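Local coordinates for putative acyl-[acyl-carrier-protein]--UDP-N-acetylglucosamine O-acyltransferase (Bacteroides fragilis, PDB 4R36) that probably transfers an acyl chain from acyl carrier protein to UDP-N-acetylglucosamine, the first step of lipid A synthesis, at residues A137-I142 / A155-I160; D54-M59 / N72-F77; N127-E132 / G145-N150; G187-K192 / G201-A206; Y27-A32 / I46-V51. One frame throughout, in Å; residues are numbered along the deposited sequence.

Interaction 1 of 5, residues A137-I142 / A155-I160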
# COMPACT_ATOMS: atom_id res chain seq x y z
N ALA A 137 9.07 -9.58 -5.21
CA ALA A 137 8.50 -10.87 -5.42
C ALA A 137 9.59 -11.85 -5.78
O ALA A 137 10.72 -11.48 -6.09
CB ALA A 137 7.45 -10.83 -6.49
N HIS A 138 9.19 -13.12 -5.71
CA HIS A 138 10.07 -14.23 -6.12
C HIS A 138 10.83 -13.99 -7.42
O HIS A 138 10.28 -13.52 -8.41
CB HIS A 138 9.23 -15.48 -6.27
CG HIS A 138 8.26 -15.43 -7.40
ND1 HIS A 138 8.55 -15.93 -8.65
CD2 HIS A 138 6.95 -15.06 -7.44
CE1 HIS A 138 7.50 -15.81 -9.44
NE2 HIS A 138 6.51 -15.29 -8.73
N ASP A 139 12.13 -14.27 -7.38
CA ASP A 139 13.03 -14.25 -8.59
C ASP A 139 13.28 -12.85 -9.17
O ASP A 139 13.94 -12.73 -10.21
CB ASP A 139 12.60 -15.20 -9.68
CG ASP A 139 12.24 -16.60 -9.13
OD1 ASP A 139 13.13 -17.21 -8.55
OD2 ASP A 139 11.09 -17.03 -9.20
N ALA A 140 12.79 -11.80 -8.48
CA ALA A 140 13.07 -10.46 -8.90
C ALA A 140 14.54 -10.13 -8.71
O ALA A 140 15.26 -10.78 -7.94
CB ALA A 140 12.24 -9.49 -8.08
N LEU A 141 15.00 -9.19 -9.50
CA LEU A 141 16.36 -8.72 -9.49
C LEU A 141 16.37 -7.18 -9.40
O LEU A 141 15.87 -6.53 -10.31
CB LEU A 141 17.11 -9.12 -10.77
CG LEU A 141 18.54 -8.54 -10.85
CD1 LEU A 141 19.47 -9.07 -9.79
CD2 LEU A 141 19.14 -8.78 -12.26
N ILE A 142 16.96 -6.65 -8.33
CA ILE A 142 17.25 -5.24 -8.17
C ILE A 142 18.74 -5.07 -8.20
O ILE A 142 19.47 -5.82 -7.53
CB ILE A 142 16.65 -4.66 -6.88
CG1 ILE A 142 15.13 -4.85 -6.92
CG2 ILE A 142 17.00 -3.22 -6.69
CD1 ILE A 142 14.41 -4.29 -5.69
N ALA A 155 6.68 -7.31 -9.08
CA ALA A 155 6.12 -8.63 -9.28
C ALA A 155 7.24 -9.63 -9.68
O ALA A 155 8.45 -9.32 -9.69
CB ALA A 155 5.00 -8.57 -10.33
N GLY A 156 6.83 -10.87 -9.94
CA GLY A 156 7.75 -11.95 -10.19
C GLY A 156 8.71 -11.68 -11.33
O GLY A 156 8.29 -11.16 -12.37
N GLU A 157 9.98 -12.01 -11.12
CA GLU A 157 10.98 -12.05 -12.17
C GLU A 157 11.18 -10.71 -12.89
O GLU A 157 11.58 -10.68 -14.05
CB GLU A 157 10.65 -13.16 -13.22
CG GLU A 157 10.62 -14.57 -12.64
CD GLU A 157 10.20 -15.69 -13.57
OE1 GLU A 157 11.03 -16.07 -14.42
OE2 GLU A 157 9.06 -16.22 -13.38
N ILE A 158 10.98 -9.61 -12.20
CA ILE A 158 11.31 -8.31 -12.74
C ILE A 158 12.81 -8.05 -12.62
O ILE A 158 13.56 -8.78 -11.95
CB ILE A 158 10.53 -7.17 -12.04
CG1 ILE A 158 10.83 -7.05 -10.55
CG2 ILE A 158 9.04 -7.36 -12.30
CD1 ILE A 158 12.05 -6.24 -10.12
N ILE A 159 13.25 -7.04 -13.35
CA ILE A 159 14.60 -6.58 -13.32
C ILE A 159 14.64 -5.07 -13.20
O ILE A 159 14.02 -4.34 -13.98
CB ILE A 159 15.40 -7.02 -14.55
CG1 ILE A 159 15.46 -8.55 -14.63
CG2 ILE A 159 16.83 -6.37 -14.56
CD1 ILE A 159 16.08 -8.99 -15.97
N ILE A 160 15.42 -4.58 -12.24
CA ILE A 160 15.64 -3.14 -12.10
C ILE A 160 17.17 -2.94 -12.24
O ILE A 160 17.96 -3.52 -11.50
CB ILE A 160 15.21 -2.54 -10.76
CG1 ILE A 160 13.83 -2.93 -10.25
CG2 ILE A 160 15.49 -1.02 -10.67
CD1 ILE A 160 12.68 -2.52 -11.02
O HOH W 1 14.66 -11.29 -12.47
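Leu141 and Ile142 pair in parallel with Ile159 and Ile160 through Leu141 N to Ile158 O (2.9 Å) and Ile160 N to Leu141 O (2.8 Å), and ahead of them two type II turns, Ala137 to Ala140 and Ala155 to Ile158, lie one above the other with Glu157 N bonded to His138 O. Between the turns, Gly156 CA lies over one face of the His138 imidazole, 4.0 Å from the ring centroid, a CH-pi contact displaced toward the rim. The rotation of that ring is fixed by His138 ND1, which donates to Asp139 OD2 at 2.8 Å, almost straight (173°) and in the ring plane. Asp139, itself held by Thr116 OG1 at OD2, is thus placed to orient His138, a residue of the UDP-N-acetylglucosamine site. Downstream, Ile158 places CG1 between its backbone N and carbonyl carbon (chi1 62°), against Ala140 CB at 3.7 Å. Ile142 and Ile160 lie side by side, while Leu141 CD2 and Ile159 CG2 meet obliquely on the other face. One water donates to both Asp139 O and Ile158 O. Inside the coil, Ile142 and Ile160 both rest on Met154 of strand 153-154; Ile160 also reaches Met172 of strand 171-172 and Val178 of strand 177-178.

Interaction 2 of 5, residues D54-M59 / N72-F77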
# COMPACT_ATOMS: atom_id res chain seq x y z
N ASP A 54 28.77 -8.98 7.86
CA ASP A 54 29.28 -8.09 8.91
C ASP A 54 28.61 -6.76 8.94
O ASP A 54 28.08 -6.30 7.93
CB ASP A 54 30.75 -7.82 8.69
CG ASP A 54 31.60 -9.11 8.73
OD1 ASP A 54 31.21 -10.14 9.37
OD2 ASP A 54 32.63 -9.08 8.04
N ASN A 55 28.66 -6.12 10.09
CA ASN A 55 28.26 -4.68 10.23
C ASN A 55 26.77 -4.45 9.85
O ASN A 55 26.43 -3.50 9.21
CB ASN A 55 29.14 -3.74 9.41
CG ASN A 55 30.63 -3.90 9.71
OD1 ASN A 55 31.02 -4.00 10.84
ND2 ASN A 55 31.43 -3.92 8.70
N ASN A 56 25.89 -5.34 10.27
CA ASN A 56 24.46 -5.23 9.97
C ASN A 56 23.75 -4.78 11.20
O ASN A 56 24.15 -5.11 12.30
CB ASN A 56 23.88 -6.53 9.45
CG ASN A 56 24.35 -6.83 8.03
OD1 ASN A 56 24.01 -6.11 7.05
ND2 ASN A 56 25.14 -7.90 7.89
N LYS A 57 22.68 -4.03 11.01
CA LYS A 57 21.80 -3.66 12.08
C LYS A 57 20.40 -4.16 11.77
O LYS A 57 19.83 -3.77 10.76
CB LYS A 57 21.82 -2.13 12.20
CG LYS A 57 20.84 -1.62 13.26
CD LYS A 57 21.08 -0.18 13.61
CE LYS A 57 20.25 0.14 14.83
NZ LYS A 57 19.90 1.58 14.94
N ILE A 58 19.87 -5.00 12.63
CA ILE A 58 18.59 -5.62 12.44
C ILE A 58 17.75 -5.16 13.59
O ILE A 58 17.98 -5.55 14.74
CB ILE A 58 18.69 -7.13 12.40
CG1 ILE A 58 19.74 -7.52 11.38
CG2 ILE A 58 17.34 -7.76 12.15
CD1 ILE A 58 19.85 -9.00 11.12
N MET A 59 16.73 -4.35 13.29
CA MET A 59 15.93 -3.76 14.27
C MET A 59 14.80 -4.64 14.75
O MET A 59 14.52 -5.68 14.21
CB MET A 59 15.38 -2.37 13.80
CG MET A 59 16.54 -1.49 13.39
SD MET A 59 16.13 0.12 12.70
CE MET A 59 15.37 0.88 14.11
N ASN A 72 26.89 -7.19 3.76
CA ASN A 72 27.46 -6.34 4.85
C ASN A 72 26.92 -4.93 4.91
O ASN A 72 26.60 -4.34 3.88
CB ASN A 72 28.97 -6.19 4.64
CG ASN A 72 29.67 -7.53 4.50
OD1 ASN A 72 29.42 -8.48 5.23
ND2 ASN A 72 30.52 -7.61 3.53
N GLY A 73 26.86 -4.37 6.10
CA GLY A 73 26.58 -2.95 6.22
C GLY A 73 25.10 -2.53 6.04
O GLY A 73 24.80 -1.37 5.84
N ASN A 74 24.18 -3.48 6.07
CA ASN A 74 22.77 -3.16 5.86
C ASN A 74 22.08 -2.72 7.14
O ASN A 74 22.53 -3.06 8.26
CB ASN A 74 22.09 -4.42 5.39
CG ASN A 74 22.65 -4.93 4.09
OD1 ASN A 74 22.39 -4.36 3.00
ND2 ASN A 74 23.46 -5.98 4.17
N THR A 75 20.97 -2.00 7.01
CA THR A 75 20.05 -1.82 8.14
C THR A 75 18.68 -2.31 7.78
O THR A 75 18.15 -1.95 6.69
CB THR A 75 19.93 -0.32 8.52
OG1 THR A 75 21.24 0.27 8.67
CG2 THR A 75 19.17 -0.09 9.77
N ILE A 76 18.14 -3.17 8.62
CA ILE A 76 16.84 -3.82 8.38
C ILE A 76 15.95 -3.32 9.48
O ILE A 76 16.18 -3.57 10.69
CB ILE A 76 17.02 -5.36 8.30
CG1 ILE A 76 17.93 -5.66 7.09
CG2 ILE A 76 15.70 -6.07 8.18
CD1 ILE A 76 18.29 -7.10 7.03
N PHE A 77 14.88 -2.61 9.07
CA PHE A 77 14.03 -1.93 9.98
C PHE A 77 12.97 -2.80 10.55
O PHE A 77 12.67 -3.89 10.02
CB PHE A 77 13.43 -0.68 9.27
CG PHE A 77 14.39 0.45 9.17
CD1 PHE A 77 15.51 0.37 8.32
CD2 PHE A 77 14.21 1.60 9.90
CE1 PHE A 77 16.40 1.42 8.23
CE2 PHE A 77 15.10 2.66 9.77
CZ PHE A 77 16.19 2.56 8.95
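Asn72, the first residue of 72-77, lies alongside Asp54 and accepts Asp54 N on OD1 (2.8 Å), its amide plane only 16° from the carboxylate plane; Asp54 OD1 itself is bonded to Glu36 N one coil earlier. Gly73 returns a bond to the same residue, N to Asp54 O, and at positive phi sets its CA 3.0 Å from Asn55 O. Asn74 comes next and presents two donors to one oxygen: its N lies 2.8 Å and its ND2 2.9 Å from Asn56 OD1. The two amides are nearly coplanar, 3° apart; Asn56 ND2 is taken up by Gly71 O, and Asn74 OD1 accepts the backbone N of Asn104 on the next coil. From Asn74 O, which takes Lys57 N, the strand bonds begin. Thr75 turns CG2 toward Lys57 CB, 4.1 Å away on the outer face. Ile76 N donates to Lys57 O, and Ile76 O accepts Met59 N at 2.8 Å. Phe77 ends the walk under Met59 SD, which sits 3.7 Å above the ring plane, nearer the rim than the centre. Met59 packs on Leu65 and Phe77 on Ile85 of the second subunit. Chemically, the contact grades from paired asparagine amides, their polar atoms bonded at the loop, to a sulfur-aromatic pair at the subunit boundary, with Arg107 adding a cation-pi contact to Phe77.

Interaction 3 of 5, residues N127-E132 / G145-N150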
# COMPACT_ATOMS: atom_id res chain seq x y z
N ASN A 127 23.58 -0.80 -1.86
CA ASN A 127 23.37 0.66 -1.79
C ASN A 127 21.95 1.05 -2.29
O ASN A 127 21.79 2.12 -2.87
CB ASN A 127 24.44 1.46 -2.55
CG ASN A 127 25.86 1.02 -2.18
OD1 ASN A 127 26.26 1.16 -1.09
ND2 ASN A 127 26.59 0.52 -3.11
N ASN A 128 20.97 0.22 -1.99
CA ASN A 128 19.60 0.56 -2.29
C ASN A 128 18.87 1.05 -1.10
O ASN A 128 19.14 0.61 0.04
CB ASN A 128 18.91 -0.68 -2.83
CG ASN A 128 19.57 -1.19 -4.08
OD1 ASN A 128 19.45 -0.56 -5.18
ND2 ASN A 128 20.20 -2.36 -3.96
N LEU A 129 17.87 1.87 -1.35
CA LEU A 129 16.85 2.22 -0.36
C LEU A 129 15.49 1.68 -0.79
O LEU A 129 14.94 2.09 -1.81
CB LEU A 129 16.78 3.71 -0.20
CG LEU A 129 15.65 4.31 0.58
CD1 LEU A 129 15.53 3.71 1.99
CD2 LEU A 129 15.71 5.82 0.63
N LEU A 130 14.97 0.78 -0.01
CA LEU A 130 13.64 0.21 -0.22
C LEU A 130 12.80 0.74 0.90
O LEU A 130 12.87 0.31 2.01
CB LEU A 130 13.66 -1.31 -0.25
CG LEU A 130 14.62 -2.03 -1.27
CD1 LEU A 130 14.31 -3.52 -1.26
CD2 LEU A 130 14.44 -1.51 -2.69
N MET A 131 11.92 1.68 0.54
CA MET A 131 11.09 2.36 1.51
C MET A 131 9.99 1.46 2.05
O MET A 131 9.77 0.36 1.55
CB MET A 131 10.48 3.64 0.90
CG MET A 131 11.53 4.69 0.65
SD MET A 131 10.71 6.25 0.24
CE MET A 131 12.05 6.96 -0.62
N GLU A 132 9.31 1.93 3.08
CA GLU A 132 8.41 1.02 3.85
C GLU A 132 7.38 0.39 2.96
O GLU A 132 6.87 1.04 2.02
CB GLU A 132 7.77 1.70 5.04
CG GLU A 132 6.80 2.85 4.75
CD GLU A 132 5.41 2.42 4.25
OE1 GLU A 132 4.95 1.29 4.59
OE2 GLU A 132 4.76 3.27 3.59
N GLY A 145 22.25 1.01 -6.11
CA GLY A 145 22.05 2.46 -6.14
C GLY A 145 20.61 2.94 -6.42
O GLY A 145 20.41 4.09 -6.76
N CYS A 146 19.63 2.08 -6.23
CA CYS A 146 18.21 2.36 -6.53
C CYS A 146 17.50 2.89 -5.31
O CYS A 146 17.85 2.62 -4.16
CB CYS A 146 17.48 1.07 -7.03
SG CYS A 146 18.14 0.39 -8.55
N ILE A 147 16.48 3.68 -5.55
CA ILE A 147 15.56 4.11 -4.52
C ILE A 147 14.19 3.67 -4.96
O ILE A 147 13.76 4.00 -6.12
CB ILE A 147 15.60 5.65 -4.43
CG1 ILE A 147 17.01 6.13 -4.01
CG2 ILE A 147 14.55 6.10 -3.45
CD1 ILE A 147 17.17 7.64 -3.98
N VAL A 148 13.49 2.99 -4.09
CA VAL A 148 12.15 2.46 -4.41
C VAL A 148 11.20 2.95 -3.31
O VAL A 148 11.34 2.66 -2.10
CB VAL A 148 12.12 0.97 -4.47
CG1 VAL A 148 10.72 0.46 -4.88
CG2 VAL A 148 13.16 0.44 -5.47
N GLY A 149 10.22 3.73 -3.73
CA GLY A 149 9.34 4.45 -2.81
C GLY A 149 8.27 3.57 -2.14
O GLY A 149 8.04 2.44 -2.53
N ASN A 150 7.63 4.14 -1.11
CA ASN A 150 6.70 3.50 -0.24
C ASN A 150 5.70 2.61 -0.96
O ASN A 150 4.98 3.09 -1.89
CB ASN A 150 5.94 4.53 0.57
CG ASN A 150 6.87 5.51 1.31
OD1 ASN A 150 7.69 5.10 2.07
ND2 ASN A 150 6.65 6.83 1.15
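Successive coils of the left-handed beta helix meet here, Leu129 and Leu130 aligned in parallel with Ile147 and Val148 on one flat side of the prism. The rung is read from its bonds: Leu129 N to Cys146 O, Val148 N to Leu129 O (2.8 Å) and Met131 N to Val148 O. At the turn before the strand, Asn128 OD1 accepts Cys146 N at 2.8 Å, the donor tilted 28° from the carbonyl plane, and touches Cys146 CB as well. The other end of the amide is held by Gly143 O, which ND2 bonds; separately, the backbone N of Asn128 bonds Asn104 OD1. Inside the coil, Leu130 and Val148 lie side by side, Leu130 CD2 to Val148 CG2 at 3.6 Å. Just past the strand, Met131 slants across Ile147: extended beyond CG, it carries CE to 3.9 Å from Ile147 CG2, while its CB rests 3.3 Å from Val148 O. Glu132 bends at chi2 (77°) and meets Asn150 at about a right angle, OE2 lying 3.5 Å from Asn150 CB. That oxygen forms a salt bridge with Lys153 of the second subunit. Asn127, Gly145, Cys146 and Ile147 also line the pocket of a bound 2-(2-methoxyethoxy)ethanol, and Ile147 packs on Leu89 of the second subunit. The chemistry thus differs by place: apolar on both sides of the strands, amide-bonded at the turn, and charged where Glu132 meets the second subunit, whose lysine probably favours the ionised carboxylate. Asn150 N is buried without a partner, probably at some polar cost.

Interaction 4 of 5, residues G187-K192 / G201-A206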
# COMPACT_ATOMS: atom_id res chain seq x y z
N GLY A 187 2.38 6.24 -8.05
CA GLY A 187 1.10 5.71 -8.46
C GLY A 187 1.00 5.17 -9.86
O GLY A 187 -0.08 4.64 -10.23
N CYS A 188 2.08 5.27 -10.65
CA CYS A 188 2.04 4.69 -11.99
C CYS A 188 2.09 3.19 -12.01
O CYS A 188 2.60 2.54 -11.07
CB CYS A 188 3.17 5.28 -12.87
SG CYS A 188 2.92 7.07 -13.09
N ARG A 189 1.58 2.61 -13.10
CA ARG A 189 1.61 1.20 -13.28
C ARG A 189 2.02 0.91 -14.70
O ARG A 189 1.67 1.66 -15.62
CB ARG A 189 0.26 0.55 -12.99
CG ARG A 189 -0.87 1.20 -13.79
CD ARG A 189 -2.27 0.67 -13.37
NE ARG A 189 -3.33 1.42 -14.02
CZ ARG A 189 -4.62 1.33 -13.76
NH1 ARG A 189 -5.06 0.51 -12.82
NH2 ARG A 189 -5.47 2.02 -14.50
N PHE A 190 2.68 -0.24 -14.91
CA PHE A 190 3.16 -0.52 -16.24
C PHE A 190 3.37 -2.00 -16.46
O PHE A 190 3.67 -2.74 -15.48
CB PHE A 190 4.46 0.22 -16.54
CG PHE A 190 5.59 -0.08 -15.60
CD1 PHE A 190 5.70 0.56 -14.38
CD2 PHE A 190 6.63 -0.90 -16.00
CE1 PHE A 190 6.79 0.28 -13.50
CE2 PHE A 190 7.74 -1.16 -15.18
CZ PHE A 190 7.83 -0.57 -13.90
N SER A 191 3.21 -2.42 -17.71
CA SER A 191 3.47 -3.83 -18.06
C SER A 191 4.35 -3.98 -19.31
O SER A 191 4.38 -5.05 -19.97
CB SER A 191 2.15 -4.53 -18.24
OG SER A 191 1.48 -3.83 -19.27
N LYS A 192 5.12 -2.94 -19.60
CA LYS A 192 6.16 -2.95 -20.61
C LYS A 192 7.44 -2.49 -19.98
O LYS A 192 7.41 -2.04 -18.84
CB LYS A 192 5.72 -2.06 -21.76
CG LYS A 192 4.48 -2.68 -22.43
CD LYS A 192 4.50 -2.64 -23.93
CE LYS A 192 3.22 -3.10 -24.62
NZ LYS A 192 2.65 -4.28 -23.94
N GLY A 201 5.54 8.68 -16.43
CA GLY A 201 4.43 9.18 -15.63
C GLY A 201 3.10 9.17 -16.34
O GLY A 201 3.00 8.66 -17.47
N ARG A 202 2.08 9.69 -15.64
CA ARG A 202 0.69 9.72 -16.11
C ARG A 202 -0.02 8.37 -16.06
O ARG A 202 0.59 7.32 -15.86
CB ARG A 202 0.57 10.29 -17.53
CG ARG A 202 1.29 11.65 -17.58
CD ARG A 202 1.02 12.45 -18.84
NE ARG A 202 1.72 13.80 -18.91
CZ ARG A 202 1.36 14.96 -18.32
NH1 ARG A 202 0.32 15.09 -17.50
NH2 ARG A 202 2.03 16.05 -18.59
N GLU A 203 -1.31 8.42 -16.33
CA GLU A 203 -2.10 7.23 -16.59
C GLU A 203 -2.86 7.36 -17.92
O GLU A 203 -3.57 8.34 -18.08
CB GLU A 203 -3.17 7.13 -15.48
CG GLU A 203 -4.25 6.06 -15.68
CD GLU A 203 -3.73 4.65 -15.82
OE1 GLU A 203 -2.67 4.33 -15.28
OE2 GLU A 203 -4.41 3.81 -16.49
N PRO A 204 -2.77 6.39 -18.80
CA PRO A 204 -1.76 5.31 -18.77
C PRO A 204 -0.33 5.87 -18.77
O PRO A 204 -0.10 6.99 -19.19
CB PRO A 204 -2.02 4.52 -20.07
CG PRO A 204 -3.34 5.03 -20.59
CD PRO A 204 -3.53 6.42 -20.09
N ILE A 205 0.61 5.06 -18.30
CA ILE A 205 1.99 5.52 -18.19
C ILE A 205 2.55 5.98 -19.56
O ILE A 205 2.15 5.43 -20.59
CB ILE A 205 2.87 4.40 -17.56
CG1 ILE A 205 4.09 5.03 -16.91
CG2 ILE A 205 3.20 3.28 -18.55
CD1 ILE A 205 4.92 4.06 -16.07
N ALA A 206 3.49 6.90 -19.53
CA ALA A 206 4.03 7.50 -20.76
C ALA A 206 5.35 8.08 -20.54
O ALA A 206 5.63 8.71 -19.48
CB ALA A 206 3.09 8.60 -21.25
O HOH W 2 -1.32 5.93 -12.82
O HOH W 3 0.17 4.70 -14.79
O HOH W 4 -0.19 2.47 -17.39
O HOH W 5 -2.87 1.76 -17.17
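Arg189 meets Glu203 with one edge of its guanidinium: NH2 to OE2 is 2.9 Å and straight (172°), with the oxygen in the guanidinium plane. Arg189 NE to Glu203 OE1 is longer, 3.2 Å, with the oxygen tilted from that plane. Both nitrogens come from above the carboxylate, whose plane stands 72° from the guanidinium, so this is a side-on, two-nitrogen salt bridge without coplanarity. NH1 serves a different partner, Gly186 O of the third subunit. The other flat group, the Phe190 ring, has Lys192 O at its edge, and Phe190 CB is 3.9 Å from Ile205 CG2. Ile205 packs along Cys188, Arg189 and Phe190: with CG1 anti to the backbone N (chi1 -156°), it sends CD1 to 3.8 Å from Cys188 CB, while its own CB leans on Arg189 O. Cys188 SG touches Gly201 CA and Arg202 O, each at 3.6 Å. Water completes the seam, one molecule donating to Arg189 O (2.7 Å) and accepting from Ile205 N, another accepting from Arg189 N beside Arg202 O and Glu203 OE1. Glu203 also packs on Arg189 of the second subunit and Glu203 of the third, which places the salt bridge where all three chains converge. Here strand 189-190, outermost of its parallel sheet, meets the turn, with a cis peptide before Pro204, of the antiparallel hairpin 198-201/206-210, the link from the left-handed beta helix of LpxA to its helical C-terminal domain.

Interaction 5 of 5, residues Y27-A32 / I46-V51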
# COMPACT_ATOMS: atom_id res chain seq x y z
N TYR A 27 15.24 -14.26 18.86
CA TYR A 27 15.31 -15.66 18.61
C TYR A 27 16.24 -15.85 17.40
O TYR A 27 16.00 -15.31 16.29
CB TYR A 27 13.95 -16.31 18.40
CG TYR A 27 14.14 -17.75 17.98
CD1 TYR A 27 14.24 -18.77 18.91
CD2 TYR A 27 14.39 -18.05 16.64
CE1 TYR A 27 14.51 -20.09 18.51
CE2 TYR A 27 14.66 -19.32 16.23
CZ TYR A 27 14.72 -20.35 17.16
OH TYR A 27 14.99 -21.63 16.73
N ILE A 28 17.34 -16.58 17.60
CA ILE A 28 18.31 -16.89 16.58
C ILE A 28 18.59 -18.37 16.56
O ILE A 28 19.09 -18.92 17.54
CB ILE A 28 19.61 -16.15 16.77
CG1 ILE A 28 19.29 -14.67 16.94
CG2 ILE A 28 20.56 -16.40 15.62
CD1 ILE A 28 20.49 -13.77 17.11
N HIS A 29 18.22 -19.03 15.45
CA HIS A 29 18.46 -20.43 15.33
C HIS A 29 19.97 -20.72 15.40
O HIS A 29 20.76 -20.02 14.80
CB HIS A 29 17.85 -20.97 14.06
CG HIS A 29 17.77 -22.46 14.01
ND1 HIS A 29 18.87 -23.25 13.77
CD2 HIS A 29 16.72 -23.30 14.10
CE1 HIS A 29 18.51 -24.51 13.70
NE2 HIS A 29 17.21 -24.57 13.93
N PRO A 30 20.35 -21.78 16.17
CA PRO A 30 21.76 -22.02 16.35
C PRO A 30 22.52 -22.25 15.05
O PRO A 30 23.67 -21.99 15.03
CB PRO A 30 21.83 -23.29 17.30
CG PRO A 30 20.48 -23.78 17.43
CD PRO A 30 19.50 -22.71 16.96
N GLU A 31 21.87 -22.68 13.97
CA GLU A 31 22.53 -22.89 12.68
C GLU A 31 22.72 -21.64 11.84
O GLU A 31 23.43 -21.68 10.86
CB GLU A 31 21.76 -23.92 11.85
CG GLU A 31 21.85 -25.38 12.34
CD GLU A 31 20.85 -26.31 11.62
OE1 GLU A 31 20.45 -26.03 10.45
OE2 GLU A 31 20.40 -27.28 12.23
N ALA A 32 22.13 -20.51 12.22
CA ALA A 32 22.24 -19.25 11.41
C ALA A 32 23.69 -18.82 11.49
O ALA A 32 24.31 -18.93 12.57
CB ALA A 32 21.33 -18.17 11.99
N ILE A 46 15.26 -15.05 13.60
CA ILE A 46 16.23 -15.53 12.59
C ILE A 46 16.21 -17.04 12.57
O ILE A 46 16.48 -17.70 13.61
CB ILE A 46 17.64 -15.03 12.86
CG1 ILE A 46 17.68 -13.51 13.04
CG2 ILE A 46 18.55 -15.46 11.74
CD1 ILE A 46 19.01 -12.89 13.18
N ASP A 47 15.91 -17.58 11.40
CA ASP A 47 15.77 -19.00 11.11
C ASP A 47 17.12 -19.66 10.83
O ASP A 47 18.17 -19.03 10.68
CB ASP A 47 14.97 -19.09 9.82
CG ASP A 47 13.81 -20.02 9.84
OD1 ASP A 47 13.79 -21.03 10.58
OD2 ASP A 47 12.95 -19.77 8.93
N ARG A 48 17.06 -20.97 10.69
CA ARG A 48 18.13 -21.74 10.12
C ARG A 48 18.24 -21.49 8.61
O ARG A 48 17.32 -20.88 8.00
CB ARG A 48 17.88 -23.21 10.44
CG ARG A 48 16.79 -23.83 9.62
CD ARG A 48 16.41 -25.22 10.06
NE ARG A 48 15.16 -25.55 9.41
CZ ARG A 48 15.01 -26.46 8.45
NH1 ARG A 48 16.05 -27.15 7.99
NH2 ARG A 48 13.83 -26.67 7.95
N ASN A 49 19.36 -21.91 8.01
CA ASN A 49 19.65 -21.68 6.57
C ASN A 49 19.55 -20.17 6.28
O ASN A 49 18.91 -19.73 5.29
CB ASN A 49 18.70 -22.46 5.70
CG ASN A 49 19.04 -22.38 4.22
OD1 ASN A 49 20.17 -22.19 3.85
ND2 ASN A 49 18.03 -22.39 3.40
N VAL A 50 20.22 -19.41 7.13
CA VAL A 50 20.35 -17.97 7.01
C VAL A 50 21.84 -17.66 7.06
O VAL A 50 22.59 -18.24 7.91
CB VAL A 50 19.60 -17.25 8.15
CG1 VAL A 50 20.09 -15.81 8.28
CG2 VAL A 50 18.07 -17.39 7.99
N VAL A 51 22.28 -16.74 6.19
CA VAL A 51 23.59 -16.14 6.23
C VAL A 51 23.48 -14.63 6.32
O VAL A 51 22.79 -14.01 5.51
CB VAL A 51 24.41 -16.54 5.01
CG1 VAL A 51 25.82 -15.98 5.06
CG2 VAL A 51 24.38 -18.06 4.90
O HOH W 6 22.54 -21.25 8.30
O HOH W 7 20.90 -24.16 8.61
O HOH W 8 18.48 -27.07 8.88
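His29 lays its imidazole flat against Arg48, whose CB sits 3.4 Å above the ring plane and over its centre in a CH-pi contact; Pro30 CD lies over the rim of the opposite face. CG anti to the backbone N (chi1 -166°) swings the ring over Arg48 of the next coil. Its edge is occupied too, since Glu31 N donates to His29 ND1 at 3.1 Å, close to the ring plane, within the type I turn His29 to Ala32. Glu31 and Arg48 then extend side by side, but their flat ends stand nearly perpendicular (89°). Their charged atoms do not touch: a water donates to Glu31 OE1 and accepts from Arg48, its oxygen 2.6 Å from Arg48 NH1, and a second water joins OE1 to Asn49 N. Toward the interior, Ile28 and Ile46 point the same way, Ile28 CG1 to Ile46 CD1 at 4.2 Å, and Ala32 CB rests on Ile46 CG2 at 3.9 Å. Two strand bonds hold this register, Ile46 N to Tyr27 O (2.8 Å) and His29 N to Ile46 O (2.9 Å). Because ND1 acts as an acceptor, the neutral imidazole would probably carry its proton on NE2. Any attraction between Glu31 and Arg48 probably acts through the bridging water, and Asp47 O and Arg48 N lie buried without partners.

How the interactions relate
All five contacts lie on one left-handed beta helix, from interaction 5 near its N-terminal end to interaction 4 at its C-terminal end, about 40 Å apart between centres. Interactions 2 and 3 belong to the same sheet, and both meet the second subunit; interactions 4 and 5 reach another, at its two ends. Interactions 1 and 3 interlock, their segments alternating along the chain and Ile160 CG2 touching Cys146 SG at 3.7 Å. Interaction 3 is the most buried; interaction 5 is more exposed and solvent-bridged. Chemistry follows place: histidine and carboxylate near the substrate site in 1, asparagine amides at the turns of 2 and 3, a salt bridge to the second subunit in 3, and one within the chain, where three subunits meet, in 4.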